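Local atomic coordinates of structure-specific endonuclease subunit SLX1 (Candida glabrata, PDB entry 4XLG), a protein that probably cuts branched DNA close to its junctions during repair and recombination, as the zinc-binding catalytic subunit of the SLX1-SLX4 endonuclease. Residues S20-F25 against P59-A64; R35-H40 against E184-L189; G68-I73 against K287-I292; S116-E121 against L128-F133. The protein carries 1 engineered substitution. One frame throughout, in Å; residues are numbered along the deposited sequence. Where two conformers were deposited one is given.

Contact 1: S20-F25 against P59-A64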
loop_
_atom_site.group_PDB
_atom_site.type_symbol
_atom_site.label_atom_id
_atom_site.label_comp_id
_atom_site.label_asym_id
_atom_site.label_seq_id
_atom_site.Cartn_x
_atom_site.Cartn_y
_atom_site.Cartn_z
ATOM N N SER B 20 20.916 11.399 -18.054
ATOM C CA SER B 20 21.379 12.293 -19.129
ATOM C C SER B 20 20.210 13.086 -19.736
ATOM O O SER B 20 20.389 14.256 -20.094
ATOM C CB SER B 20 22.101 11.454 -20.217
ATOM O OG SER B 20 22.623 12.268 -21.260
ATOM N N LYS B 21 19.056 12.444 -19.939
ATOM C CA LYS B 21 17.939 13.115 -20.678
ATOM C C LYS B 21 16.942 13.524 -19.604
ATOM O O LYS B 21 16.016 12.807 -19.284
ATOM C CB LYS B 21 17.299 12.149 -21.709
ATOM C CG LYS B 21 18.317 11.920 -22.823
ATOM C CD LYS B 21 17.837 11.065 -24.023
ATOM C CE LYS B 21 17.067 11.838 -24.969
ATOM N NZ LYS B 21 16.993 11.123 -26.302
ATOM N N ARG B 22 17.156 14.705 -19.035
ATOM C CA ARG B 22 16.528 14.935 -17.746
ATOM C C ARG B 22 15.026 15.241 -17.833
ATOM O O ARG B 22 14.384 15.295 -16.788
ATOM C CB ARG B 22 17.239 16.054 -17.049
ATOM C CG ARG B 22 18.696 15.562 -16.866
ATOM C CD ARG B 22 19.310 16.321 -15.828
ATOM N NE ARG B 22 18.657 16.205 -14.528
ATOM C CZ ARG B 22 18.493 15.085 -13.820
ATOM N NH1 ARG B 22 18.798 13.912 -14.319
ATOM N NH2 ARG B 22 17.980 15.155 -12.592
ATOM N N GLN B 23 14.496 15.428 -19.048
ATOM C CA GLN B 23 13.023 15.529 -19.222
ATOM C C GLN B 23 12.381 14.172 -19.494
ATOM O O GLN B 23 11.173 14.117 -19.695
ATOM C CB GLN B 23 12.651 16.517 -20.358
ATOM C CG GLN B 23 13.229 17.873 -20.038
ATOM C CD GLN B 23 13.059 18.906 -21.163
ATOM O OE1 GLN B 23 11.955 19.233 -21.529
ATOM N NE2 GLN B 23 14.166 19.416 -21.689
ATOM N N SER B 24 13.156 13.080 -19.496
ATOM C CA SER B 24 12.561 11.726 -19.690
ATOM C C SER B 24 12.286 11.052 -18.363
ATOM O O SER B 24 13.165 10.949 -17.508
ATOM C CB SER B 24 13.447 10.765 -20.532
ATOM O OG SER B 24 13.609 11.280 -21.890
ATOM N N PHE B 25 11.051 10.587 -18.226
ATOM C CA PHE B 25 10.594 9.882 -17.005
ATOM C C PHE B 25 9.970 8.550 -17.355
ATOM O O PHE B 25 9.520 8.339 -18.513
ATOM C CB PHE B 25 9.529 10.768 -16.280
ATOM C CG PHE B 25 10.088 12.103 -15.832
ATOM C CD1 PHE B 25 10.773 12.177 -14.625
ATOM C CD2 PHE B 25 9.962 13.245 -16.623
ATOM C CE1 PHE B 25 11.349 13.382 -14.187
ATOM C CE2 PHE B 25 10.541 14.477 -16.193
ATOM C CZ PHE B 25 11.228 14.532 -14.983
ATOM N N PRO B 59 21.672 5.422 -18.307
ATOM C CA PRO B 59 20.919 4.883 -17.170
ATOM C C PRO B 59 19.874 5.835 -16.592
ATOM O O PRO B 59 20.029 7.087 -16.669
ATOM C CB PRO B 59 22.024 4.659 -16.081
ATOM C CG PRO B 59 23.112 5.684 -16.448
ATOM C CD PRO B 59 23.072 5.816 -17.977
ATOM N N TRP B 60 18.899 5.234 -15.951
ATOM C CA TRP B 60 17.855 5.938 -15.232
ATOM C C TRP B 60 18.254 6.098 -13.782
ATOM O O TRP B 60 18.829 5.179 -13.191
ATOM C CB TRP B 60 16.558 5.107 -15.266
ATOM C CG TRP B 60 15.960 4.887 -16.598
ATOM C CD1 TRP B 60 16.130 3.774 -17.408
ATOM C CD2 TRP B 60 15.008 5.718 -17.245
ATOM N NE1 TRP B 60 15.338 3.899 -18.534
ATOM C CE2 TRP B 60 14.625 5.069 -18.444
ATOM C CE3 TRP B 60 14.429 6.953 -16.920
ATOM C CZ2 TRP B 60 13.678 5.611 -19.328
ATOM C CZ3 TRP B 60 13.477 7.505 -17.797
ATOM C CH2 TRP B 60 13.113 6.841 -18.986
ATOM N N GLU B 61 17.824 7.192 -13.158
ATOM C CA GLU B 61 17.880 7.331 -11.688
ATOM C C GLU B 61 16.487 7.039 -11.112
ATOM O O GLU B 61 15.507 7.585 -11.614
ATOM C CB GLU B 61 18.284 8.802 -11.304
ATOM C CG GLU B 61 18.311 9.036 -9.774
ATOM C CD GLU B 61 18.452 10.521 -9.419
ATOM O OE1 GLU B 61 18.339 11.388 -10.319
ATOM O OE2 GLU B 61 18.680 10.815 -8.214
ATOM N N MET B 62 16.376 6.144 -10.117
ATOM C CA MET B 62 15.065 6.000 -9.468
ATOM C C MET B 62 14.951 7.137 -8.460
ATOM O O MET B 62 15.641 7.136 -7.461
ATOM C CB MET B 62 14.936 4.618 -8.793
ATOM C CG MET B 62 13.505 4.441 -8.166
ATOM S SD MET B 62 13.314 2.770 -7.476
ATOM C CE MET B 62 13.302 1.799 -8.983
ATOM N N VAL B 63 14.067 8.111 -8.705
ATOM C CA VAL B 63 14.084 9.257 -7.814
ATOM C C VAL B 63 13.104 9.158 -6.649
ATOM O O VAL B 63 13.276 9.838 -5.611
ATOM C CB VAL B 63 13.808 10.592 -8.606
ATOM C CG1 VAL B 63 14.990 10.839 -9.615
ATOM C CG2 VAL B 63 12.444 10.613 -9.354
ATOM N N ALA B 64 12.064 8.339 -6.821
ATOM C CA ALA B 64 11.042 8.195 -5.764
ATOM C C ALA B 64 10.358 6.857 -5.910
ATOM O O ALA B 64 10.286 6.301 -7.009
ATOM C CB ALA B 64 9.979 9.327 -5.826
HETATM O O HOH W 1 21.200 8.656 -18.785
HETATM O O HOH W 2 17.024 13.788 -10.332
HETATM O O HOH W 3 18.200 11.824 -13.017
#
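Trp60 turns the outer edge of its six-membered ring to Ser24 O, which lies near the ring plane, 3.5 Å from Trp60 CZ3. The same CZ3 is 3.7 Å from Phe25 C, while CH2 comes within 4.2 Å of Ser24 CB. The small serine suits this place, because a slim side chain lets the indole edge approach the main chain. With CG beside the backbone N (chi1 -64°), the ring swings off strand 60-67 toward the loop, touching Leu16 of strand 12-18.

A second link is polar. Arg22 NH2 and Glu61 OE1 stand 4.4 Å apart, too far for a salt bridge, and one water joins them in the guanidinium plane, 2.8 Å from Arg22 NH2 and 2.7 Å from Glu61 OE1. A second water lies between Arg22 NH1 and Glu61 OE1, and a third bridges Ser20 N to Pro59 O.

Further out, the type I turn from Lys21 to Ser24, closed by Ser24 N to Lys21 O at 2.9 Å, shapes the loop. Ile19 O takes a bond from Arg22 NH1, and Asn134 holds Glu61 OE2. Water-mediated pairing should soften the attraction between the charges, as befits a hairpin tip at the surface of the GIY-YIG domain.

Contact 2: R35-H40 against E184-L189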
loop_
_atom_site.group_PDB
_atom_site.type_symbol
_atom_site.label_atom_id
_atom_site.label_comp_id
_atom_site.label_asym_id
_atom_site.label_seq_id
_atom_site.Cartn_x
_atom_site.Cartn_y
_atom_site.Cartn_z
ATOM N N ARG B 35 16.277 -5.209 -8.635
ATOM C CA ARG B 35 16.307 -6.031 -9.826
ATOM C C ARG B 35 15.664 -5.260 -11.018
ATOM O O ARG B 35 16.184 -5.263 -12.161
ATOM C CB ARG B 35 15.537 -7.320 -9.561
ATOM C CG ARG B 35 15.570 -8.266 -10.755
ATOM C CD ARG B 35 15.011 -9.642 -10.299
ATOM N NE ARG B 35 15.254 -10.513 -11.438
ATOM C CZ ARG B 35 14.390 -10.613 -12.442
ATOM N NH1 ARG B 35 14.668 -11.388 -13.494
ATOM N NH2 ARG B 35 13.225 -9.962 -12.346
ATOM N N ARG B 36 14.569 -4.578 -10.704
ATOM C CA ARG B 36 13.847 -3.834 -11.776
ATOM C C ARG B 36 14.708 -2.724 -12.338
ATOM O O ARG B 36 14.767 -2.517 -13.559
ATOM C CB ARG B 36 12.561 -3.247 -11.246
ATOM C CG ARG B 36 11.762 -2.383 -12.301
ATOM C CD ARG B 36 11.403 -3.192 -13.553
ATOM N NE ARG B 36 10.549 -4.330 -13.193
ATOM C CZ ARG B 36 9.268 -4.213 -12.882
ATOM N NH1 ARG B 36 8.600 -5.306 -12.490
ATOM N NH2 ARG B 36 8.615 -3.056 -13.022
ATOM N N LEU B 37 15.360 -1.966 -11.459
ATOM C CA LEU B 37 16.226 -0.913 -11.972
ATOM C C LEU B 37 17.384 -1.487 -12.798
ATOM O O LEU B 37 17.735 -0.925 -13.835
ATOM C CB LEU B 37 16.714 -0.049 -10.781
ATOM C CG LEU B 37 17.516 1.204 -11.136
ATOM C CD1 LEU B 37 16.723 2.129 -12.099
ATOM C CD2 LEU B 37 17.803 1.905 -9.762
ATOM N N ARG B 38 17.973 -2.635 -12.405
ATOM C CA ARG B 38 18.972 -3.251 -13.297
ATOM C C ARG B 38 18.419 -3.618 -14.671
ATOM O O ARG B 38 19.146 -3.531 -15.663
ATOM C CB ARG B 38 19.596 -4.585 -12.730
ATOM C CG ARG B 38 20.427 -4.459 -11.480
ATOM C CD ARG B 38 21.307 -5.790 -11.295
ATOM N NE ARG B 38 20.464 -6.994 -11.225
ATOM C CZ ARG B 38 19.900 -7.390 -10.086
ATOM N NH1 ARG B 38 20.123 -6.683 -8.976
ATOM N NH2 ARG B 38 19.133 -8.466 -10.049
ATOM N N GLN B 39 17.184 -4.121 -14.696
ATOM C CA GLN B 39 16.541 -4.500 -15.984
ATOM C C GLN B 39 16.340 -3.233 -16.842
ATOM O O GLN B 39 16.580 -3.239 -18.051
ATOM C CB GLN B 39 15.212 -5.178 -15.743
ATOM C CG GLN B 39 15.411 -6.643 -15.218
ATOM C CD GLN B 39 14.066 -7.258 -14.884
ATOM O OE1 GLN B 39 13.304 -6.716 -14.079
ATOM N NE2 GLN B 39 13.726 -8.325 -15.580
ATOM N N HIS B 40 15.897 -2.162 -16.213
ATOM C CA HIS B 40 15.719 -0.909 -16.996
ATOM C C HIS B 40 17.051 -0.366 -17.509
ATOM O O HIS B 40 17.126 0.228 -18.618
ATOM C CB HIS B 40 15.024 0.206 -16.157
ATOM C CG HIS B 40 13.553 -0.009 -15.963
ATOM N ND1 HIS B 40 12.673 -0.160 -17.019
ATOM C CD2 HIS B 40 12.798 -0.005 -14.843
ATOM C CE1 HIS B 40 11.447 -0.294 -16.549
ATOM N NE2 HIS B 40 11.490 -0.156 -15.236
ATOM N N GLU B 184 25.519 4.520 -9.880
ATOM C CA GLU B 184 25.994 3.602 -8.816
ATOM C C GLU B 184 25.495 4.036 -7.444
ATOM O O GLU B 184 25.114 3.182 -6.615
ATOM C CB GLU B 184 27.532 3.535 -8.812
ATOM C CG GLU B 184 27.974 2.791 -10.052
ATOM N N LYS B 185 25.518 5.344 -7.173
ATOM C CA LYS B 185 25.072 5.822 -5.857
ATOM C C LYS B 185 23.580 5.615 -5.689
ATOM O O LYS B 185 23.120 5.190 -4.612
ATOM C CB LYS B 185 25.416 7.301 -5.638
ATOM C CG LYS B 185 26.909 7.530 -5.267
ATOM C CD LYS B 185 27.216 9.022 -5.151
ATOM C CE LYS B 185 28.598 9.274 -4.538
ATOM N NZ LYS B 185 29.629 8.384 -5.132
ATOM N N ASN B 186 22.825 5.905 -6.747
ATOM C CA ASN B 186 21.375 5.701 -6.681
ATOM C C ASN B 186 21.047 4.209 -6.452
ATOM O O ASN B 186 20.181 3.876 -5.650
ATOM C CB ASN B 186 20.733 6.209 -7.972
ATOM C CG ASN B 186 19.209 5.928 -8.049
ATOM O OD1 ASN B 186 18.749 5.167 -8.900
ATOM N ND2 ASN B 186 18.441 6.620 -7.182
ATOM N N MET B 187 21.753 3.312 -7.123
ATOM C CA MET B 187 21.497 1.846 -6.920
ATOM C C MET B 187 21.695 1.487 -5.450
ATOM O O MET B 187 20.925 0.683 -4.906
ATOM C CB MET B 187 22.474 0.963 -7.748
ATOM C CG MET B 187 22.075 0.904 -9.227
ATOM S SD MET B 187 20.482 -0.048 -9.461
ATOM C CE MET B 187 20.871 -1.650 -8.856
ATOM N N GLU B 188 22.722 2.047 -4.850
ATOM C CA GLU B 188 23.052 1.701 -3.454
ATOM C C GLU B 188 21.884 2.210 -2.561
ATOM O O GLU B 188 21.473 1.536 -1.606
ATOM C CB GLU B 188 24.403 2.306 -2.992
ATOM C CG GLU B 188 24.745 1.696 -1.675
ATOM C CD GLU B 188 24.951 0.175 -1.852
ATOM O OE1 GLU B 188 24.360 -0.659 -1.101
ATOM O OE2 GLU B 188 25.677 -0.173 -2.810
ATOM N N LEU B 189 21.363 3.417 -2.856
ATOM C CA LEU B 189 20.233 3.946 -2.055
ATOM C C LEU B 189 18.982 3.060 -2.172
ATOM O O LEU B 189 18.243 2.859 -1.188
ATOM C CB LEU B 189 19.853 5.383 -2.500
ATOM C CG LEU B 189 21.003 6.368 -2.304
ATOM C CD1 LEU B 189 20.538 7.776 -2.886
ATOM C CD2 LEU B 189 21.385 6.553 -0.866
#
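Leu37 and Met187 form the tight part of this helix pair. Their side chains lie alongside, running opposite ways, and the packing is notably tight: Leu37 CD2 is 3.3 Å from Met187 SD, with Leu37 CG at 3.6 Å from the same sulfur. Methionine suits the place because its flexible thioether, bent at chi2 (-69°) and again at chi3 (-61°), folds along the branched leucine. On the inner side Leu37 CD2 also lies 3.5 Å from Asn186 OD1. That amide oxygen is not left to the methyl group, for it accepts the backbone N-H of Met62.

Toward solvent the packing thins out. The side chains of Met187 and Arg38 cross at about a right angle, Met187 CE touching Arg38 CG at 3.9 Å. The arginine's charged end turns back over its own helix, one guanidinium face meeting Arg35 CA toward its rim.

The two helix segments run nearly antiparallel, at 154°, with axes 10.9 Å apart. Helix 33-41 belongs to the GIY-YIG domain and helix 176-213 is the long helix of the chain; both lie on one face of the sheet, Leu37 dipping onto Leu16 of strand 12-18 and Met62 of strand 60-67.

Contact 3: G68-I73 against K287-I292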
loop_
_atom_site.group_PDB
_atom_site.type_symbol
_atom_site.label_atom_id
_atom_site.label_comp_id
_atom_site.label_asym_id
_atom_site.label_seq_id
_atom_site.Cartn_x
_atom_site.Cartn_y
_atom_site.Cartn_z
ATOM N N GLY B 68 4.192 0.089 0.211
ATOM C CA GLY B 68 3.223 -0.226 1.282
ATOM C C GLY B 68 1.894 -0.722 0.723
ATOM O O GLY B 68 0.912 -0.829 1.478
ATOM N N PHE B 69 1.827 -1.019 -0.586
ATOM C CA PHE B 69 0.563 -1.456 -1.191
ATOM C C PHE B 69 0.093 -2.801 -0.655
ATOM O O PHE B 69 0.909 -3.683 -0.426
ATOM C CB PHE B 69 0.704 -1.550 -2.708
ATOM C CG PHE B 69 0.816 -0.182 -3.357
ATOM C CD1 PHE B 69 -0.338 0.567 -3.559
ATOM C CD2 PHE B 69 2.050 0.364 -3.680
ATOM C CE1 PHE B 69 -0.285 1.852 -4.111
ATOM C CE2 PHE B 69 2.119 1.644 -4.245
ATOM C CZ PHE B 69 0.945 2.392 -4.474
ATOM N N PRO B 70 -1.220 -2.938 -0.452
ATOM C CA PRO B 70 -1.731 -4.170 0.154
ATOM C C PRO B 70 -1.756 -5.322 -0.855
ATOM O O PRO B 70 -2.014 -6.462 -0.467
ATOM C CB PRO B 70 -3.160 -3.792 0.597
ATOM C CG PRO B 70 -3.552 -2.575 -0.284
ATOM C CD PRO B 70 -2.211 -1.840 -0.457
ATOM N N SER B 71 -1.586 -5.023 -2.144
ATOM C CA SER B 71 -1.619 -6.085 -3.166
ATOM C C SER B 71 -0.932 -5.571 -4.388
ATOM O O SER B 71 -0.842 -4.364 -4.596
ATOM C CB SER B 71 -3.058 -6.511 -3.552
ATOM O OG SER B 71 -3.821 -5.376 -4.028
ATOM N N ARG B 72 -0.543 -6.495 -5.246
ATOM C CA ARG B 72 -0.043 -6.111 -6.589
ATOM C C ARG B 72 -1.171 -5.366 -7.333
ATOM O O ARG B 72 -0.919 -4.406 -8.032
ATOM C CB ARG B 72 0.350 -7.393 -7.368
ATOM C CG ARG B 72 0.738 -7.181 -8.848
ATOM C CD ARG B 72 0.920 -8.562 -9.526
ATOM N NE ARG B 72 0.656 -8.401 -10.945
ATOM C CZ ARG B 72 -0.462 -8.769 -11.558
ATOM N NH1 ARG B 72 -1.421 -9.427 -10.902
ATOM N NH2 ARG B 72 -0.585 -8.516 -12.856
ATOM N N ILE B 73 -2.404 -5.846 -7.172
ATOM C CA ILE B 73 -3.522 -5.193 -7.867
ATOM C C ILE B 73 -3.576 -3.711 -7.484
ATOM O O ILE B 73 -3.759 -2.837 -8.332
ATOM C CB ILE B 73 -4.897 -5.844 -7.512
ATOM C CG1 ILE B 73 -4.936 -7.297 -7.984
ATOM C CG2 ILE B 73 -6.054 -5.033 -8.136
ATOM C CD1 ILE B 73 -4.582 -7.438 -9.455
ATOM N N LYS B 287 -1.237 1.471 11.505
ATOM C CA LYS B 287 -1.614 1.461 10.095
ATOM C C LYS B 287 -2.328 0.152 9.878
ATOM O O LYS B 287 -1.700 -0.900 10.066
ATOM C CB LYS B 287 -0.379 1.541 9.199
ATOM C CG LYS B 287 0.311 2.869 9.305
ATOM C CD LYS B 287 1.777 2.743 8.948
ATOM C CE LYS B 287 2.023 2.632 7.494
ATOM N NZ LYS B 287 3.431 3.152 7.239
ATOM N N TRP B 288 -3.601 0.194 9.506
ATOM C CA TRP B 288 -4.371 -1.047 9.390
ATOM C C TRP B 288 -3.725 -2.006 8.380
ATOM O O TRP B 288 -3.706 -3.217 8.576
ATOM C CB TRP B 288 -5.821 -0.741 8.990
ATOM C CG TRP B 288 -6.721 -1.971 8.995
ATOM C CD1 TRP B 288 -7.293 -2.561 7.902
ATOM C CD2 TRP B 288 -7.126 -2.736 10.132
ATOM N NE1 TRP B 288 -8.056 -3.651 8.289
ATOM C CE2 TRP B 288 -7.978 -3.773 9.657
ATOM C CE3 TRP B 288 -6.900 -2.619 11.508
ATOM C CZ2 TRP B 288 -8.580 -4.705 10.503
ATOM C CZ3 TRP B 288 -7.478 -3.569 12.372
ATOM C CH2 TRP B 288 -8.316 -4.601 11.865
ATOM N N CYS B 289 -3.156 -1.453 7.311
ATOM C CA CYS B 289 -2.476 -2.307 6.307
ATOM C C CYS B 289 -1.285 -3.122 6.888
ATOM O O CYS B 289 -1.074 -4.305 6.538
ATOM C CB CYS B 289 -1.979 -1.407 5.133
ATOM S SG CYS B 289 -1.322 -2.398 3.742
ATOM N N ASP B 290 -0.511 -2.503 7.776
ATOM C CA ASP B 290 0.576 -3.206 8.442
ATOM C C ASP B 290 0.010 -4.271 9.402
ATOM O O ASP B 290 0.560 -5.354 9.508
ATOM C CB ASP B 290 1.476 -2.255 9.233
ATOM C CG ASP B 290 2.422 -1.460 8.344
ATOM O OD1 ASP B 290 2.588 -1.796 7.149
ATOM O OD2 ASP B 290 2.983 -0.475 8.838
ATOM N N VAL B 291 -1.074 -3.930 10.110
ATOM C CA VAL B 291 -1.715 -4.911 10.989
ATOM C C VAL B 291 -2.118 -6.153 10.193
ATOM O O VAL B 291 -1.852 -7.305 10.604
ATOM C CB VAL B 291 -2.961 -4.290 11.697
ATOM C CG1 VAL B 291 -3.688 -5.354 12.528
ATOM C CG2 VAL B 291 -2.502 -3.155 12.612
ATOM N N ILE B 292 -2.723 -5.933 9.025
ATOM C CA ILE B 292 -3.127 -7.046 8.184
ATOM C C ILE B 292 -1.943 -7.804 7.612
ATOM O O ILE B 292 -1.963 -9.060 7.494
ATOM C CB ILE B 292 -4.001 -6.536 7.018
ATOM C CG1 ILE B 292 -5.322 -5.883 7.575
ATOM C CG2 ILE B 292 -4.385 -7.697 6.101
ATOM C CD1 ILE B 292 -6.187 -6.838 8.534
#
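Cys289 points its thiol at the loop residues Gly68 and Pro70. Its SG is swung opposite the backbone N (chi1 -172°), which carries the sulfur outward from the first turn of helix 288-299 to lie 3.5 Å from Gly68 O and 3.9 Å from Pro70 CB. A cysteine fits well here: it is compact, only weakly polar, and tolerates a carbonyl oxygen on one hand and a proline ring on the other. Gly68 adopts a left-handed backbone conformation (phi 101°) in which a CB would collide with the preceding carbonyl oxygen.

The contact spans two domains. Residues 68-73 leave strand 60-67 of the GIY-YIG nuclease domain and enter helix 72-84, whereas 287-292 follow the second zinc site of the RING-like C-terminal domain; Cys289 is not among the zinc ligands.

Ser71, at the N-cap, reaches forward with OG to Ala74 N (chi1 57°). In the other helix Ile292 CD1 sits 3.4 Å above the Trp288 ring, toward its rim. A long salt bridge of 4.0 Å joins Lys287 NZ to Asp290 OD2. A chain of another protein packs on Pro70 and Ile292 and accepts the bond from Trp288 NE1.

Contact 4: S116-E121 against L128-F133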
loop_
_atom_site.group_PDB
_atom_site.type_symbol
_atom_site.label_atom_id
_atom_site.label_comp_id
_atom_site.label_asym_id
_atom_site.label_seq_id
_atom_site.Cartn_x
_atom_site.Cartn_y
_atom_site.Cartn_z
ATOM N N SER B 116 -2.081 13.966 -5.266
ATOM C CA SER B 116 -3.488 13.811 -5.598
ATOM C C SER B 116 -3.997 12.406 -5.340
ATOM O O SER B 116 -5.113 12.229 -4.834
ATOM C CB SER B 116 -3.735 14.195 -7.046
ATOM O OG SER B 116 -3.438 15.570 -7.183
ATOM N N LEU B 117 -3.206 11.416 -5.700
ATOM C CA LEU B 117 -3.620 10.022 -5.451
ATOM C C LEU B 117 -3.583 9.635 -3.963
ATOM O O LEU B 117 -4.458 8.937 -3.494
ATOM C CB LEU B 117 -2.731 9.061 -6.255
ATOM C CG LEU B 117 -2.960 9.172 -7.783
ATOM C CD1 LEU B 117 -1.898 8.329 -8.515
ATOM C CD2 LEU B 117 -4.366 8.772 -8.203
ATOM N N LEU B 118 -2.577 10.099 -3.227
ATOM C CA LEU B 118 -2.505 9.815 -1.808
ATOM C C LEU B 118 -3.677 10.477 -1.052
ATOM O O LEU B 118 -4.074 10.000 0.007
ATOM C CB LEU B 118 -1.168 10.275 -1.226
ATOM C CG LEU B 118 0.073 9.599 -1.757
ATOM C CD1 LEU B 118 1.331 10.292 -1.207
ATOM C CD2 LEU B 118 0.076 8.073 -1.391
ATOM N N LYS B 119 -4.245 11.535 -1.607
ATOM C CA LYS B 119 -5.421 12.161 -0.967
ATOM C C LYS B 119 -6.706 11.453 -1.322
ATOM O O LYS B 119 -7.753 11.733 -0.761
ATOM C CB LYS B 119 -5.549 13.643 -1.355
ATOM C CG LYS B 119 -4.421 14.490 -0.799
ATOM N N ASN B 120 -6.647 10.540 -2.278
ATOM C CA ASN B 120 -7.896 9.943 -2.762
ATOM C C ASN B 120 -8.422 8.894 -1.773
ATOM O O ASN B 120 -7.612 8.139 -1.188
ATOM C CB ASN B 120 -7.642 9.305 -4.135
ATOM C CG ASN B 120 -8.753 8.376 -4.550
ATOM O OD1 ASN B 120 -8.732 7.206 -4.208
ATOM N ND2 ASN B 120 -9.721 8.887 -5.300
ATOM N N GLU B 121 -9.753 8.813 -1.648
ATOM C CA GLU B 121 -10.403 7.962 -0.656
ATOM C C GLU B 121 -9.878 6.513 -0.686
ATOM O O GLU B 121 -9.596 5.882 0.349
ATOM C CB GLU B 121 -11.950 7.985 -0.879
ATOM C CG GLU B 121 -12.356 7.708 -2.375
ATOM C CD GLU B 121 -13.801 8.081 -2.732
ATOM O OE1 GLU B 121 -14.553 8.592 -1.855
ATOM O OE2 GLU B 121 -14.185 7.853 -3.907
ATOM N N LEU B 128 0.117 4.614 2.675
ATOM C CA LEU B 128 1.315 4.374 1.871
ATOM C C LEU B 128 2.503 5.187 2.350
ATOM O O LEU B 128 2.363 6.167 3.100
ATOM C CB LEU B 128 1.019 4.703 0.390
ATOM C CG LEU B 128 -0.147 3.823 -0.150
ATOM C CD1 LEU B 128 -0.609 4.378 -1.468
ATOM C CD2 LEU B 128 0.384 2.330 -0.314
ATOM N N THR B 129 3.683 4.780 1.888
ATOM C CA THR B 129 4.887 5.540 2.178
ATOM C C THR B 129 5.439 6.100 0.880
ATOM O O THR B 129 5.657 5.337 -0.076
ATOM C CB THR B 129 5.965 4.657 2.865
ATOM O OG1 THR B 129 5.477 4.290 4.176
ATOM C CG2 THR B 129 7.346 5.408 3.013
ATOM N N LEU B 130 5.688 7.412 0.859
ATOM C CA LEU B 130 6.326 8.057 -0.296
ATOM C C LEU B 130 7.818 8.263 0.075
ATOM O O LEU B 130 8.129 9.009 1.002
ATOM C CB LEU B 130 5.630 9.407 -0.596
ATOM C CG LEU B 130 6.409 10.359 -1.519
ATOM C CD1 LEU B 130 6.658 9.702 -2.889
ATOM C CD2 LEU B 130 5.567 11.652 -1.599
ATOM N N HIS B 131 8.718 7.619 -0.663
ATOM C CA HIS B 131 10.142 7.679 -0.324
ATOM C C HIS B 131 10.914 8.351 -1.463
ATOM O O HIS B 131 10.790 7.900 -2.622
ATOM C CB HIS B 131 10.734 6.274 -0.151
ATOM C CG HIS B 131 12.197 6.320 0.199
ATOM N ND1 HIS B 131 12.650 6.520 1.488
ATOM C CD2 HIS B 131 13.308 6.303 -0.593
ATOM C CE1 HIS B 131 13.970 6.607 1.487
ATOM N NE2 HIS B 131 14.394 6.456 0.238
ATOM N N PHE B 132 11.725 9.364 -1.131
ATOM C CA PHE B 132 12.617 10.003 -2.129
ATOM C C PHE B 132 14.063 9.549 -2.020
ATOM O O PHE B 132 14.612 9.461 -0.918
ATOM C CB PHE B 132 12.580 11.548 -1.954
ATOM C CG PHE B 132 11.251 12.105 -2.303
ATOM C CD1 PHE B 132 10.944 12.343 -3.650
ATOM C CD2 PHE B 132 10.295 12.358 -1.327
ATOM C CE1 PHE B 132 9.682 12.850 -4.033
ATOM C CE2 PHE B 132 9.025 12.914 -1.677
ATOM C CZ PHE B 132 8.705 13.143 -3.037
ATOM N N PHE B 133 14.671 9.256 -3.164
ATOM C CA PHE B 133 16.083 8.914 -3.220
ATOM C C PHE B 133 16.904 10.107 -3.633
ATOM O O PHE B 133 18.156 10.068 -3.653
ATOM C CB PHE B 133 16.313 7.811 -4.234
ATOM C CG PHE B 133 15.578 6.541 -3.906
ATOM C CD1 PHE B 133 16.069 5.701 -2.867
ATOM C CD2 PHE B 133 14.413 6.186 -4.611
ATOM C CE1 PHE B 133 15.400 4.497 -2.569
ATOM C CE2 PHE B 133 13.726 4.968 -4.327
ATOM C CZ PHE B 133 14.230 4.118 -3.302
#
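The last turn of helix 107-118 approaches the start of strand 129-132 most closely at Leu118 and Leu128, whose CA atoms are 7.6 Å apart. Both leucines direct CB at the opposite segment, and their branches meet at an oblique angle: Leu118 CD2 lies 3.8 Å from Leu128 CD1 and 3.9 Å from Leu128 CB. The other fork of the helix leucine leans further along the strand in a looser contact, Leu118 CD1 standing 4.4 Å from Leu130 CB. This reach over two strand positions is consistent with an extended side chain (Leu118 chi2 173°) and suits a forked residue such as leucine.

Strand alternation decides who takes part. Leu128 and Leu130 face the helix, while Thr129 between them points away, and His131 lies on that far side too. The imidazole is held there by hydrogen bonds between ND1 and Ser162 OG and between NE2 and Ser164 OG, and its CD2 packs 3.4 Å above the Phe133 ring, toward the rim. After the helix, Asn120 OD1 caps Tyr122 N and so begins the short helix 121-124.

Leu118 of helix 107-118 thus packs on one face of the sheet, and helix 176-213 meets His131 and Phe133 on the other. Strand 129-132 extends the three antiparallel strands that form the core of the GIY-YIG nuclease fold, a sheet with helices on both faces.

How the contacts relate
Contacts 1, 2 and 4 converge on one sheet, whereas contact 3 joins its domain to the zinc-binding one. Contact 1 is at the surface and combines an aromatic edge with water bridges; contact 2 is half buried; contacts 3 and 4 are buried and largely apolar. Strand 60-67 is the common thread: Trp60 O packs on Leu37 CD1 of contact 2 at 3.9 Å, and Val63 O probably takes a hydrogen bond from Phe133 N of contact 4 at 2.9 Å. Leu189 and Asn186 of contact 2 also pack on Phe133. Contact 4 in turn touches contact 3, Leu128 CD2 lying 3.6 Å from Gly68 C, while contacts 2 and 3 remain apart, about 9 Å between nearest atoms.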